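Local coordinates for invasion protein InvA (Salmonella enterica, PDB 2X49) that takes part, as an export apparatus component of the type III secretion system, in invasion of intestinal epithelial cells, here represented by its C-terminal domain, at residues P9-V14 / I63-V68; A25-R30 / V46-G51; R170-Q175 / L203-E208; Q182-E187 / N213-I218. All coordinates share one frame; numbering follows the deposited sequence.

From the N terminus, strand 10-14 enters a mixed four-stranded sheet, and contact 1 (9-14 with 63-68) brings the chain back to it at the hairpin turn that joins strands 58-63 and 66-72. Within that loop, contact 2 (25-30 with 46-51) closes a shorter one, laying helix 27-39 against strand 46-50, which lies beside strand 10-14; the two contacts touch. Later come contact 3 (170-175 with 203-208) and contact 4 (182-187 with 213-218), whose segments alternate along the chain. Contact 3 ties the lead-in of helix 174-185 to the turn after helix 194-204, contact 4 ties the end of helix 174-185 to helix 211-221, and the two meet where Trp204 packs on His217.

Contact 1 of 4, residues P9-V14 / I63-V68; sequences PLILLV and INEIRV
Leu10 and Ile63 form the apolar part of a strand-to-hairpin contact at one end of a mixed four-stranded sheet, where the start of strand 10-14 meets the turn between strands 58-63 and 66-72. The two side chains lie side by side and point the same way, with Leu10 CD2 3.9 Å from Ile63 CG1. The turn is a type I' beta turn from Ile63 to Ile66, closed by paired backbone bonds: Ile63 N to Ile66 O and Ile66 N to Ile63 O. Two waters bridge the turn to Pro9, just ahead of the strand. Both donate to Pro9 O; the one at 2.7 Å from Pro9 O accepts from Asn64 N, while the other accepts from Glu65 N at 2.8 Å, so the turn is held to Pro9 through solvent. Further along, Ile11 CD1 rests on the aliphatic part of Glu65, 3.8 Å from its CG. Leu13 CD1 meets the guanidinium of Arg67 at a slant, 3.6 Å from Arg67 NH2. The Arg67 chain bends at chi3 (137°), which carries its end toward Leu13. Strand 58-63 runs between strand 10-14 and the outermost strand 66-72: Ile11 pairs with Leu62 through the backbone, and Arg67 lies over Val60 and Leu62. On the other side of strand 10-14 comes strand 46-50, and Leu137 of helix 125-139 covers both Leu10 and Ile63.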
loop_
_atom_site.group_PDB
_atom_site.type_symbol
_atom_site.label_atom_id
_atom_site.label_comp_id
_atom_site.label_asym_id
_atom_site.label_seq_id
_atom_site.Cartn_x
_atom_site.Cartn_y
_atom_site.Cartn_z
ATOM N N PRO A 9 20.181 -5.296 -5.061
ATOM C CA PRO A 9 19.633 -4.034 -5.626
ATOM C C PRO A 9 18.372 -4.149 -6.425
ATOM O O PRO A 9 18.067 -5.151 -7.043
ATOM C CB PRO A 9 20.753 -3.547 -6.545
ATOM C CG PRO A 9 21.537 -4.818 -6.867
ATOM C CD PRO A 9 21.462 -5.674 -5.663
ATOM N N LEU A 10 17.615 -3.088 -6.352
ATOM C CA LEU A 10 16.416 -2.936 -7.166
ATOM C C LEU A 10 16.856 -2.417 -8.515
ATOM O O LEU A 10 17.814 -1.671 -8.598
ATOM C CB LEU A 10 15.474 -1.910 -6.522
ATOM C CG LEU A 10 14.916 -2.271 -5.156
ATOM C CD1 LEU A 10 14.297 -1.033 -4.546
ATOM C CD2 LEU A 10 13.950 -3.403 -5.254
ATOM N N ILE A 11 16.164 -2.810 -9.575
ATOM C CA ILE A 11 16.500 -2.342 -10.925
ATOM C C ILE A 11 15.240 -1.758 -11.535
ATOM O O ILE A 11 14.178 -2.344 -11.443
ATOM C CB ILE A 11 17.050 -3.444 -11.849
ATOM C CG1 ILE A 11 18.333 -4.014 -11.288
ATOM C CG2 ILE A 11 17.278 -2.891 -13.302
ATOM C CD1 ILE A 11 18.815 -5.305 -11.961
ATOM N N LEU A 12 15.368 -0.556 -12.074
ATOM C CA LEU A 12 14.292 0.049 -12.888
ATOM C C LEU A 12 14.740 0.068 -14.335
ATOM O O LEU A 12 15.748 0.650 -14.667
ATOM C CB LEU A 12 13.994 1.468 -12.450
ATOM C CG LEU A 12 13.599 1.681 -11.007
ATOM C CD1 LEU A 12 13.415 3.157 -10.617
ATOM C CD2 LEU A 12 12.329 0.954 -10.738
ATOM N N LEU A 13 14.009 -0.620 -15.173
ATOM C CA LEU A 13 14.257 -0.541 -16.640
ATOM C C LEU A 13 13.452 0.677 -17.108
ATOM O O LEU A 13 12.279 0.803 -16.848
ATOM C CB LEU A 13 13.794 -1.788 -17.377
ATOM C CG LEU A 13 14.340 -3.161 -16.947
ATOM C CD1 LEU A 13 13.806 -4.248 -17.828
ATOM C CD2 LEU A 13 15.874 -3.116 -16.875
ATOM N N VAL A 14 14.152 1.577 -17.785
ATOM C CA VAL A 14 13.610 2.859 -18.258
ATOM C C VAL A 14 13.883 3.026 -19.755
ATOM O O VAL A 14 14.750 2.391 -20.311
ATOM C CB VAL A 14 14.209 4.043 -17.451
ATOM C CG1 VAL A 14 14.005 3.791 -15.920
ATOM C CG2 VAL A 14 15.686 4.230 -17.771
ATOM N N ILE A 63 12.768 -6.924 -9.075
ATOM C CA ILE A 63 13.233 -7.319 -7.750
ATOM C C ILE A 63 13.864 -8.701 -7.896
ATOM O O ILE A 63 13.305 -9.645 -8.467
ATOM C CB ILE A 63 12.072 -7.307 -6.690
ATOM C CG1 ILE A 63 11.361 -5.959 -6.636
ATOM C CG2 ILE A 63 12.611 -7.775 -5.285
ATOM C CD1 ILE A 63 10.078 -5.927 -5.684
ATOM N N ASN A 64 15.094 -8.802 -7.453
ATOM C CA ASN A 64 15.864 -10.033 -7.620
ATOM C C ASN A 64 16.065 -10.357 -9.072
ATOM O O ASN A 64 16.113 -11.519 -9.505
ATOM C CB ASN A 64 15.150 -11.229 -6.977
ATOM C CG ASN A 64 15.044 -11.105 -5.494
ATOM O OD1 ASN A 64 16.031 -10.780 -4.805
ATOM N ND2 ASN A 64 13.849 -11.406 -4.958
ATOM N N GLU A 65 16.144 -9.284 -9.833
ATOM C CA GLU A 65 16.400 -9.361 -11.280
ATOM C C GLU A 65 15.230 -10.001 -12.029
ATOM O O GLU A 65 15.313 -10.357 -13.204
ATOM C CB GLU A 65 17.712 -10.098 -11.603
ATOM C CG GLU A 65 18.888 -9.136 -11.697
ATOM C CD GLU A 65 20.231 -9.829 -12.000
ATOM O OE1 GLU A 65 20.298 -10.743 -12.869
ATOM O OE2 GLU A 65 21.235 -9.462 -11.345
ATOM N N ILE A 66 14.134 -10.144 -11.297
ATOM C CA ILE A 66 12.892 -10.677 -11.889
ATOM C C ILE A 66 11.858 -9.581 -12.091
ATOM O O ILE A 66 11.684 -8.771 -11.245
ATOM C CB ILE A 66 12.319 -11.774 -10.976
ATOM C CG1 ILE A 66 13.344 -12.912 -10.824
ATOM C CG2 ILE A 66 11.021 -12.318 -11.524
ATOM C CD1 ILE A 66 12.944 -13.965 -9.801
ATOM N N ARG A 67 11.223 -9.537 -13.247
ATOM C CA ARG A 67 10.192 -8.523 -13.506
ATOM C C ARG A 67 9.057 -8.725 -12.534
ATOM O O ARG A 67 8.512 -9.817 -12.417
ATOM C CB ARG A 67 9.660 -8.626 -14.937
ATOM C CG ARG A 67 10.653 -8.186 -15.981
ATOM C CD ARG A 67 10.293 -8.716 -17.364
ATOM N NE ARG A 67 10.458 -7.678 -18.372
ATOM C CZ ARG A 67 11.627 -7.281 -18.866
ATOM N NH1 ARG A 67 12.764 -7.833 -18.445
ATOM N NH2 ARG A 67 11.651 -6.325 -19.787
ATOM N N VAL A 68 8.718 -7.655 -11.847
ATOM C CA VAL A 68 7.619 -7.638 -10.848
ATOM C C VAL A 68 6.394 -6.893 -11.357
ATOM O O VAL A 68 5.244 -7.332 -11.254
ATOM C CB VAL A 68 8.108 -7.020 -9.539
ATOM C CG1 VAL A 68 6.962 -6.557 -8.674
ATOM C CG2 VAL A 68 8.988 -8.063 -8.792
HETATM O O HOH W 1 16.428 -6.550 -9.341
HETATM O O HOH W 2 15.980 -6.481 -5.854
#

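Contact 2 of 4, residues A25-R30 / V46-G51; sequences AQLAER and VLLRDG
Ala25 O, just ahead of the helical turn that brings Ala28 against Val46, takes a 2.7 Å hydrogen bond from Arg30 NH1. The bond is nearly straight (168° at the hydrogen), and the donor lies in the carbonyl plane on a lone pair. The acceptor also lies almost in the guanidinium plane, so the guanidinium meets the carbonyl edge-on as the arginine reaches back to the link between two helices. At that link Gln26 ends helix 16-24 in a Schellman motif and serves as N-cap of helix 27-39; Arg30 N returns to Gln26 O at 2.8 Å.

Across the contact, the meeting side chains are all apolar. Ala28 CB fits against Val46, 3.9 Å from its CG1 and 3.8 Å from its backbone O. With CG1 set opposite the backbone N (chi1 174°), Val46 turns this methyl to the helix. Leu27 CD2 reaches Leu48 CD2 more loosely, at 4.3 Å. The short alanine side chain is consistent with the close approach, the Ala28 and Val46 CA atoms being 5.6 Å apart.

Helix 27-39 covers one face of outer strand 46-50. Leu27 and Leu48 both touch Leu12 of the adjoining strand 10-14, and Leu129 of helix 125-139 packs on Leu27.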
loop_
_atom_site.group_PDB
_atom_site.type_symbol
_atom_site.label_atom_id
_atom_site.label_comp_id
_atom_site.label_asym_id
_atom_site.label_seq_id
_atom_site.Cartn_x
_atom_site.Cartn_y
_atom_site.Cartn_z
ATOM N N ALA A 25 16.537 14.287 -12.569
ATOM C CA ALA A 25 15.418 14.385 -11.589
ATOM C C ALA A 25 15.745 13.633 -10.302
ATOM O O ALA A 25 15.045 13.711 -9.315
ATOM C CB ALA A 25 14.146 13.858 -12.172
ATOM N N GLN A 26 16.869 12.968 -10.325
ATOM C CA GLN A 26 17.343 12.146 -9.190
ATOM C C GLN A 26 16.312 11.116 -8.738
ATOM O O GLN A 26 16.080 10.915 -7.518
ATOM C CB GLN A 26 17.748 13.038 -8.019
ATOM C CG GLN A 26 18.924 14.002 -8.333
ATOM C CD GLN A 26 19.563 14.624 -7.103
ATOM O OE1 GLN A 26 19.399 14.134 -5.978
ATOM N NE2 GLN A 26 20.313 15.694 -7.306
ATOM N N LEU A 27 15.730 10.465 -9.719
ATOM C CA LEU A 27 14.732 9.395 -9.505
ATOM C C LEU A 27 15.178 8.424 -8.428
ATOM O O LEU A 27 14.436 8.141 -7.483
ATOM C CB LEU A 27 14.435 8.615 -10.773
ATOM C CG LEU A 27 13.372 7.511 -10.678
ATOM C CD1 LEU A 27 12.102 8.113 -10.185
ATOM C CD2 LEU A 27 13.202 6.791 -12.013
ATOM N N ALA A 28 16.367 7.889 -8.598
ATOM C CA ALA A 28 16.804 6.757 -7.726
ATOM C C ALA A 28 16.943 7.210 -6.291
ATOM O O ALA A 28 16.461 6.563 -5.329
ATOM C CB ALA A 28 18.146 6.163 -8.244
ATOM N N GLU A 29 17.534 8.377 -6.155
ATOM C CA GLU A 29 17.920 8.921 -4.839
ATOM C C GLU A 29 16.668 9.359 -4.103
ATOM O O GLU A 29 16.505 9.117 -2.902
ATOM C CB GLU A 29 18.954 10.050 -4.970
ATOM C CG GLU A 29 20.226 9.632 -5.793
ATOM C CD GLU A 29 20.241 10.103 -7.305
ATOM O OE1 GLU A 29 21.127 10.930 -7.683
ATOM O OE2 GLU A 29 19.408 9.634 -8.119
ATOM N N ARG A 30 15.749 9.918 -4.877
ATOM C CA ARG A 30 14.506 10.461 -4.303
ATOM C C ARG A 30 13.540 9.329 -3.890
ATOM O O ARG A 30 12.829 9.413 -2.873
ATOM C CB ARG A 30 13.819 11.414 -5.264
ATOM C CG ARG A 30 14.479 12.744 -5.250
ATOM C CD ARG A 30 14.112 13.525 -6.522
ATOM N NE ARG A 30 12.725 13.969 -6.459
ATOM C CZ ARG A 30 12.035 14.509 -7.460
ATOM N NH1 ARG A 30 12.575 14.706 -8.660
ATOM N NH2 ARG A 30 10.776 14.874 -7.245
ATOM N N VAL A 46 19.194 1.400 -5.842
ATOM C CA VAL A 46 18.354 1.424 -7.023
ATOM C C VAL A 46 19.205 1.738 -8.232
ATOM O O VAL A 46 19.884 2.741 -8.288
ATOM C CB VAL A 46 17.276 2.469 -6.876
ATOM C CG1 VAL A 46 16.471 2.595 -8.178
ATOM C CG2 VAL A 46 16.317 2.174 -5.670
ATOM N N LEU A 47 19.235 0.789 -9.138
ATOM C CA LEU A 47 19.997 0.884 -10.404
ATOM C C LEU A 47 19.025 1.162 -11.551
ATOM O O LEU A 47 17.939 0.592 -11.641
ATOM C CB LEU A 47 20.826 -0.389 -10.719
ATOM C CG LEU A 47 21.614 -0.971 -9.549
ATOM C CD1 LEU A 47 22.287 -2.295 -9.897
ATOM C CD2 LEU A 47 22.667 0.009 -9.070
ATOM N N LEU A 48 19.411 2.076 -12.403
ATOM C CA LEU A 48 18.686 2.306 -13.687
ATOM C C LEU A 48 19.395 1.581 -14.820
ATOM O O LEU A 48 20.633 1.587 -14.942
ATOM C CB LEU A 48 18.576 3.801 -14.074
ATOM C CG LEU A 48 17.970 4.771 -13.066
ATOM C CD1 LEU A 48 17.760 6.174 -13.688
ATOM C CD2 LEU A 48 16.722 4.309 -12.388
ATOM N N ARG A 49 18.577 0.969 -15.661
ATOM C CA ARG A 49 19.046 0.242 -16.848
ATOM C C ARG A 49 18.145 0.578 -18.026
ATOM O O ARG A 49 16.956 0.724 -17.852
ATOM C CB ARG A 49 19.065 -1.260 -16.573
ATOM C CG ARG A 49 19.473 -2.138 -17.710
ATOM C CD ARG A 49 19.771 -3.590 -17.229
ATOM N NE ARG A 49 20.616 -3.631 -16.023
ATOM C CZ ARG A 49 20.905 -4.740 -15.339
ATOM N NH1 ARG A 49 20.416 -5.907 -15.727
ATOM N NH2 ARG A 49 21.671 -4.687 -14.253
ATOM N N ASP A 50 18.705 0.785 -19.203
ATOM C CA ASP A 50 17.824 1.055 -20.346
ATOM C C ASP A 50 17.143 -0.251 -20.762
ATOM O O ASP A 50 17.768 -1.263 -20.915
ATOM C CB ASP A 50 18.627 1.645 -21.504
ATOM C CG ASP A 50 19.175 3.035 -21.199
ATOM O OD1 ASP A 50 18.833 3.626 -20.138
ATOM O OD2 ASP A 50 19.990 3.516 -22.018
ATOM N N GLY A 51 15.835 -0.194 -20.901
ATOM C CA GLY A 51 15.047 -1.369 -21.306
ATOM C C GLY A 51 14.794 -1.456 -22.784
ATOM O O GLY A 51 14.192 -0.608 -23.401
#

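Contact 3 of 4, residues R170-Q175 / L203-E208; sequences RHATVQ and LWAPRE
Pro206 sits over one face of the His171 imidazole, its CG 3.7 Å from the ring centroid and 14° off the ring normal, a CH-pi contact. The closest atom pair is His171 CG with Pro206 CG at 3.6 Å, and Pro206 CB adds a contact with His171 ND1 at 3.7 Å. Having CG opposite its own carbonyl carbon (chi1 -62°), with chi2 at -75°, His171 offers the ring face to the proline. Beside this pair Ala205 packs on the backbone of His171 and on Ala172: its CB lies 4.1 Å from Ala172 CB and 4.0 Å from His171 O.

Around them, further bonds probably help to set the backbone. The turn carrying Pro206 is drawn in by Trp204 O, which accepts from Arg207 N and from Glu208 N, at 3.1 and 3.0 Å. Trp204 itself stacks on His217 of helix 211-221. On the other side, Thr173 is the N-cap of helix 174-185, its OG1 bonded to Arg176 N, and His171 NE2 makes a weak hydrogen bond with Glu167 OE2. Lys209 NZ is bonded to Ala205 O and weakly to His171 O, bridging the two segments.

The chemistry is therefore mixed: a proline CG on an aromatic face joins the turn that follows helix 194-204 to the approach of helix 174-185, while a lysine just beyond the segment probably offsets the closeness of two carbonyl oxygens.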
loop_
_atom_site.group_PDB
_atom_site.type_symbol
_atom_site.label_atom_id
_atom_site.label_comp_id
_atom_site.label_asym_id
_atom_site.label_seq_id
_atom_site.Cartn_x
_atom_site.Cartn_y
_atom_site.Cartn_z
ATOM N N ARG A 170 10.658 -8.708 26.876
ATOM C CA ARG A 170 10.306 -9.711 27.880
ATOM C C ARG A 170 9.142 -10.554 27.412
ATOM O O ARG A 170 8.882 -11.627 27.947
ATOM C CB ARG A 170 9.937 -9.070 29.202
ATOM C CG ARG A 170 11.109 -8.803 30.060
ATOM C CD ARG A 170 10.666 -8.280 31.428
ATOM N NE ARG A 170 10.265 -9.307 32.358
ATOM C CZ ARG A 170 9.072 -9.444 32.920
ATOM N NH1 ARG A 170 8.073 -8.627 32.644
ATOM N NH2 ARG A 170 8.902 -10.429 33.794
ATOM N N HIS A 171 8.424 -10.026 26.439
ATOM C CA HIS A 171 7.136 -10.586 25.959
ATOM C C HIS A 171 7.068 -10.981 24.483
ATOM O O HIS A 171 6.152 -11.668 24.044
ATOM C CB HIS A 171 5.950 -9.670 26.328
ATOM C CG HIS A 171 5.796 -9.509 27.793
ATOM N ND1 HIS A 171 5.277 -10.511 28.584
ATOM C CD2 HIS A 171 6.147 -8.504 28.639
ATOM C CE1 HIS A 171 5.320 -10.131 29.851
ATOM N NE2 HIS A 171 5.815 -8.911 29.912
ATOM N N ALA A 172 8.031 -10.491 23.738
ATOM C CA ALA A 172 8.170 -10.770 22.295
ATOM C C ALA A 172 9.634 -10.837 21.924
ATOM O O ALA A 172 10.428 -10.019 22.380
ATOM C CB ALA A 172 7.453 -9.675 21.456
ATOM N N THR A 173 9.998 -11.829 21.118
ATOM C CA THR A 173 11.358 -11.931 20.597
ATOM C C THR A 173 11.557 -11.010 19.421
ATOM O O THR A 173 10.585 -10.543 18.816
ATOM C CB THR A 173 11.702 -13.327 20.089
ATOM O OG1 THR A 173 10.787 -13.661 19.046
ATOM C CG2 THR A 173 11.580 -14.398 21.245
ATOM N N VAL A 174 12.828 -10.804 19.091
ATOM C CA VAL A 174 13.207 -9.955 17.942
ATOM C C VAL A 174 12.525 -10.464 16.664
ATOM O O VAL A 174 12.003 -9.712 15.840
ATOM C CB VAL A 174 14.734 -9.872 17.731
ATOM C CG1 VAL A 174 15.022 -9.158 16.437
ATOM C CG2 VAL A 174 15.423 -9.161 18.904
ATOM N N GLN A 175 12.484 -11.773 16.553
ATOM C CA GLN A 175 11.835 -12.415 15.405
ATOM C C GLN A 175 10.359 -12.075 15.309
ATOM O O GLN A 175 9.806 -11.800 14.228
ATOM C CB GLN A 175 11.994 -13.937 15.467
ATOM C CG GLN A 175 11.315 -14.642 14.317
ATOM C CD GLN A 175 11.922 -14.284 12.957
ATOM O OE1 GLN A 175 11.274 -13.365 12.221
ATOM N NE2 GLN A 175 12.947 -14.843 12.566
ATOM N N LEU A 203 1.825 -3.556 25.528
ATOM C CA LEU A 203 0.427 -3.729 26.008
ATOM C C LEU A 203 -0.148 -5.077 25.592
ATOM O O LEU A 203 -0.787 -5.798 26.409
ATOM C CB LEU A 203 -0.473 -2.571 25.545
ATOM C CG LEU A 203 -1.929 -2.551 26.010
ATOM C CD1 LEU A 203 -1.982 -2.441 27.542
ATOM C CD2 LEU A 203 -2.742 -1.426 25.344
ATOM N N TRP A 204 0.095 -5.452 24.350
ATOM C CA TRP A 204 -0.604 -6.578 23.729
ATOM C C TRP A 204 0.164 -7.874 23.681
ATOM O O TRP A 204 -0.402 -8.964 23.796
ATOM C CB TRP A 204 -1.088 -6.184 22.323
ATOM C CG TRP A 204 -2.283 -5.271 22.370
ATOM C CD1 TRP A 204 -2.280 -3.923 22.086
ATOM C CD2 TRP A 204 -3.630 -5.604 22.677
ATOM N NE1 TRP A 204 -3.529 -3.414 22.208
ATOM C CE2 TRP A 204 -4.387 -4.419 22.557
ATOM C CE3 TRP A 204 -4.281 -6.786 23.017
ATOM C CZ2 TRP A 204 -5.745 -4.382 22.788
ATOM C CZ3 TRP A 204 -5.648 -6.735 23.236
ATOM C CH2 TRP A 204 -6.351 -5.546 23.130
ATOM N N ALA A 205 1.464 -7.758 23.529
ATOM C CA ALA A 205 2.304 -8.964 23.376
ATOM C C ALA A 205 2.234 -9.907 24.589
ATOM O O ALA A 205 2.356 -11.105 24.409
ATOM C CB ALA A 205 3.780 -8.600 23.034
ATOM N N PRO A 206 2.090 -9.369 25.803
ATOM C CA PRO A 206 2.000 -10.319 26.922
ATOM C C PRO A 206 0.868 -11.281 26.817
ATOM O O PRO A 206 0.930 -12.398 27.335
ATOM C CB PRO A 206 1.725 -9.408 28.113
ATOM C CG PRO A 206 2.443 -8.131 27.735
ATOM C CD PRO A 206 2.090 -7.982 26.293
ATOM N N ARG A 207 -0.204 -10.790 26.242
ATOM C CA ARG A 207 -1.474 -11.530 26.184
ATOM C C ARG A 207 -1.832 -12.242 24.886
ATOM O O ARG A 207 -2.664 -13.147 24.875
ATOM C CB ARG A 207 -2.631 -10.600 26.533
ATOM C CG ARG A 207 -2.621 -10.182 27.964
ATOM C CD ARG A 207 -3.972 -9.694 28.389
ATOM N NE ARG A 207 -3.892 -8.957 29.637
ATOM C CZ ARG A 207 -4.922 -8.700 30.411
ATOM N NH1 ARG A 207 -6.117 -9.188 30.113
ATOM N NH2 ARG A 207 -4.763 -7.989 31.496
ATOM N N GLU A 208 -1.251 -11.799 23.793
ATOM C CA GLU A 208 -1.574 -12.370 22.473
ATOM C C GLU A 208 -0.326 -12.898 21.796
ATOM O O GLU A 208 0.555 -12.121 21.412
ATOM C CB GLU A 208 -2.230 -11.295 21.584
ATOM C CG GLU A 208 -2.761 -11.872 20.244
ATOM C CD GLU A 208 -3.608 -13.110 20.408
ATOM O OE1 GLU A 208 -4.804 -13.016 20.821
ATOM O OE2 GLU A 208 -3.117 -14.211 20.096
#

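Contact 4 of 4, residues Q182-E187 / N213-I218; sequences QRLLSE and NLVEHI
Val215 packs between Arg183 and Leu184 in a helix-helix contact, where the last turns of helix 174-185 meet the middle of helix 211-221. The valine divides its methyls between the two partners. Its chi1 of 168° sets CG1 away from the backbone N, where it meets Leu184 CD2 at 4.1 Å, and leaves CG2 to Arg183, 3.9 Å from that residue's CB. Arg183 is stretched out from CG to NE, crossing the valine at about a right angle; its stem does the touching, CD also lying 4.1 Å from Val215 CG2, while the guanidinium leads away.

Leu184 holds CG opposite its carbonyl carbon (chi1 -67°) and runs on extended to CD1, which brings its forked end toward helix 211-221: CD2 slides past Val215, and CD1 meets Ile218 CG2 at 4.1 Å. Ala200 and Leu201 of helix 194-204 also touch Ile218.

The polar edge is held by a third party: Arg299 makes salt bridges with both Glu187 and Glu216, which probably eases the proximity of their like charges, Glu187 OE1 and Glu216 OE1 being 5.7 Å apart. Where helix 174-185 winds down, Ser186 OG donates to Arg183 O at 3.1 Å, from 42° above the carbonyl plane.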
loop_
_atom_site.group_PDB
_atom_site.type_symbol
_atom_site.label_atom_id
_atom_site.label_comp_id
_atom_site.label_asym_id
_atom_site.label_seq_id
_atom_site.Cartn_x
_atom_site.Cartn_y
_atom_site.Cartn_z
ATOM N N GLN A 182 6.895 -6.390 9.405
ATOM C CA GLN A 182 6.709 -6.804 8.008
ATOM C C GLN A 182 5.244 -6.826 7.616
ATOM O O GLN A 182 4.868 -6.429 6.513
ATOM C CB GLN A 182 7.336 -8.192 7.713
ATOM C CG GLN A 182 8.788 -8.263 7.649
ATOM C CD GLN A 182 9.235 -9.701 7.465
ATOM O OE1 GLN A 182 8.618 -10.621 8.017
ATOM N NE2 GLN A 182 10.306 -9.919 6.698
ATOM N N ARG A 183 4.429 -7.314 8.550
ATOM C CA ARG A 183 2.998 -7.439 8.287
ATOM C C ARG A 183 2.314 -6.093 8.209
ATOM O O ARG A 183 1.388 -5.894 7.435
ATOM C CB ARG A 183 2.335 -8.451 9.221
ATOM C CG ARG A 183 2.755 -9.899 8.912
ATOM C CD ARG A 183 2.309 -10.917 9.985
ATOM N NE ARG A 183 2.781 -12.288 9.657
ATOM C CZ ARG A 183 2.227 -13.046 8.725
ATOM N NH1 ARG A 183 1.163 -12.624 8.084
ATOM N NH2 ARG A 183 2.713 -14.247 8.444
ATOM N N LEU A 184 2.823 -5.126 8.957
ATOM C CA LEU A 184 2.315 -3.724 8.891
ATOM C C LEU A 184 2.702 -3.112 7.529
ATOM O O LEU A 184 1.853 -2.686 6.760
ATOM C CB LEU A 184 2.834 -2.871 10.040
ATOM C CG LEU A 184 2.314 -3.281 11.403
ATOM C CD1 LEU A 184 3.091 -2.476 12.453
ATOM C CD2 LEU A 184 0.788 -3.078 11.450
ATOM N N LEU A 185 3.978 -3.219 7.195
ATOM C CA LEU A 185 4.517 -2.591 5.980
ATOM C C LEU A 185 3.901 -3.185 4.759
ATOM O O LEU A 185 3.664 -2.484 3.790
ATOM C CB LEU A 185 6.044 -2.722 5.934
ATOM C CG LEU A 185 6.834 -1.911 6.950
ATOM C CD1 LEU A 185 8.253 -2.462 7.222
ATOM C CD2 LEU A 185 6.928 -0.473 6.477
ATOM N N SER A 186 3.600 -4.495 4.804
ATOM C CA SER A 186 3.132 -5.209 3.597
ATOM C C SER A 186 1.737 -4.738 3.241
ATOM O O SER A 186 1.262 -5.001 2.125
ATOM C CB SER A 186 3.147 -6.761 3.738
ATOM O OG SER A 186 2.173 -7.169 4.671
ATOM N N GLU A 187 1.107 -4.089 4.202
ATOM C CA GLU A 187 -0.261 -3.522 4.039
ATOM C C GLU A 187 -0.232 -1.976 3.989
ATOM O O GLU A 187 -1.239 -1.263 4.188
ATOM C CB GLU A 187 -1.228 -4.041 5.120
ATOM C CG GLU A 187 -1.598 -5.537 4.919
ATOM C CD GLU A 187 -2.851 -5.946 5.719
ATOM O OE1 GLU A 187 -2.726 -6.716 6.718
ATOM O OE2 GLU A 187 -3.972 -5.480 5.415
ATOM N N ASN A 213 -3.301 -12.242 14.949
ATOM C CA ASN A 213 -4.158 -11.583 15.927
ATOM C C ASN A 213 -3.427 -10.377 16.510
ATOM O O ASN A 213 -3.960 -9.322 16.641
ATOM C CB ASN A 213 -4.616 -12.550 17.034
ATOM C CG ASN A 213 -5.612 -13.574 16.535
ATOM O OD1 ASN A 213 -6.089 -13.495 15.408
ATOM N ND2 ASN A 213 -5.933 -14.553 17.385
ATOM N N LEU A 214 -2.169 -10.573 16.894
ATOM C CA LEU A 214 -1.361 -9.495 17.485
ATOM C C LEU A 214 -1.276 -8.281 16.554
ATOM O O LEU A 214 -1.386 -7.112 16.985
ATOM C CB LEU A 214 0.066 -10.003 17.867
ATOM C CG LEU A 214 1.023 -8.990 18.488
ATOM C CD1 LEU A 214 0.424 -8.452 19.793
ATOM C CD2 LEU A 214 2.456 -9.547 18.666
ATOM N N VAL A 215 -1.009 -8.554 15.289
ATOM C CA VAL A 215 -0.920 -7.490 14.290
ATOM C C VAL A 215 -2.195 -6.656 14.242
ATOM O O VAL A 215 -2.143 -5.442 14.185
ATOM C CB VAL A 215 -0.563 -7.996 12.847
ATOM C CG1 VAL A 215 -0.790 -6.871 11.851
ATOM C CG2 VAL A 215 0.877 -8.408 12.829
ATOM N N GLU A 216 -3.318 -7.317 14.360
ATOM C CA GLU A 216 -4.591 -6.606 14.299
ATOM C C GLU A 216 -4.700 -5.598 15.459
ATOM O O GLU A 216 -5.281 -4.495 15.343
ATOM C CB GLU A 216 -5.770 -7.586 14.258
ATOM C CG GLU A 216 -6.975 -6.994 13.622
ATOM C CD GLU A 216 -6.813 -6.640 12.120
ATOM O OE1 GLU A 216 -5.815 -7.051 11.447
ATOM O OE2 GLU A 216 -7.723 -5.966 11.592
ATOM N N HIS A 217 -4.235 -6.025 16.633
ATOM C CA HIS A 217 -4.274 -5.154 17.786
ATOM C C HIS A 217 -3.349 -3.951 17.622
ATOM O O HIS A 217 -3.655 -2.820 18.034
ATOM C CB HIS A 217 -3.971 -5.897 19.096
ATOM C CG HIS A 217 -5.020 -6.888 19.497
ATOM N ND1 HIS A 217 -6.308 -6.521 19.822
ATOM C CD2 HIS A 217 -4.960 -8.232 19.683
ATOM C CE1 HIS A 217 -7.013 -7.595 20.139
ATOM N NE2 HIS A 217 -6.207 -8.645 20.086
ATOM N N ILE A 218 -2.195 -4.227 17.043
ATOM C CA ILE A 218 -1.185 -3.182 16.797
ATOM C C ILE A 218 -1.757 -2.145 15.809
ATOM O O ILE A 218 -1.683 -0.924 16.009
ATOM C CB ILE A 218 0.178 -3.717 16.322
ATOM C CG1 ILE A 218 0.768 -4.715 17.340
ATOM C CG2 ILE A 218 1.142 -2.579 16.062
ATOM C CD1 ILE A 218 0.688 -4.265 18.760
#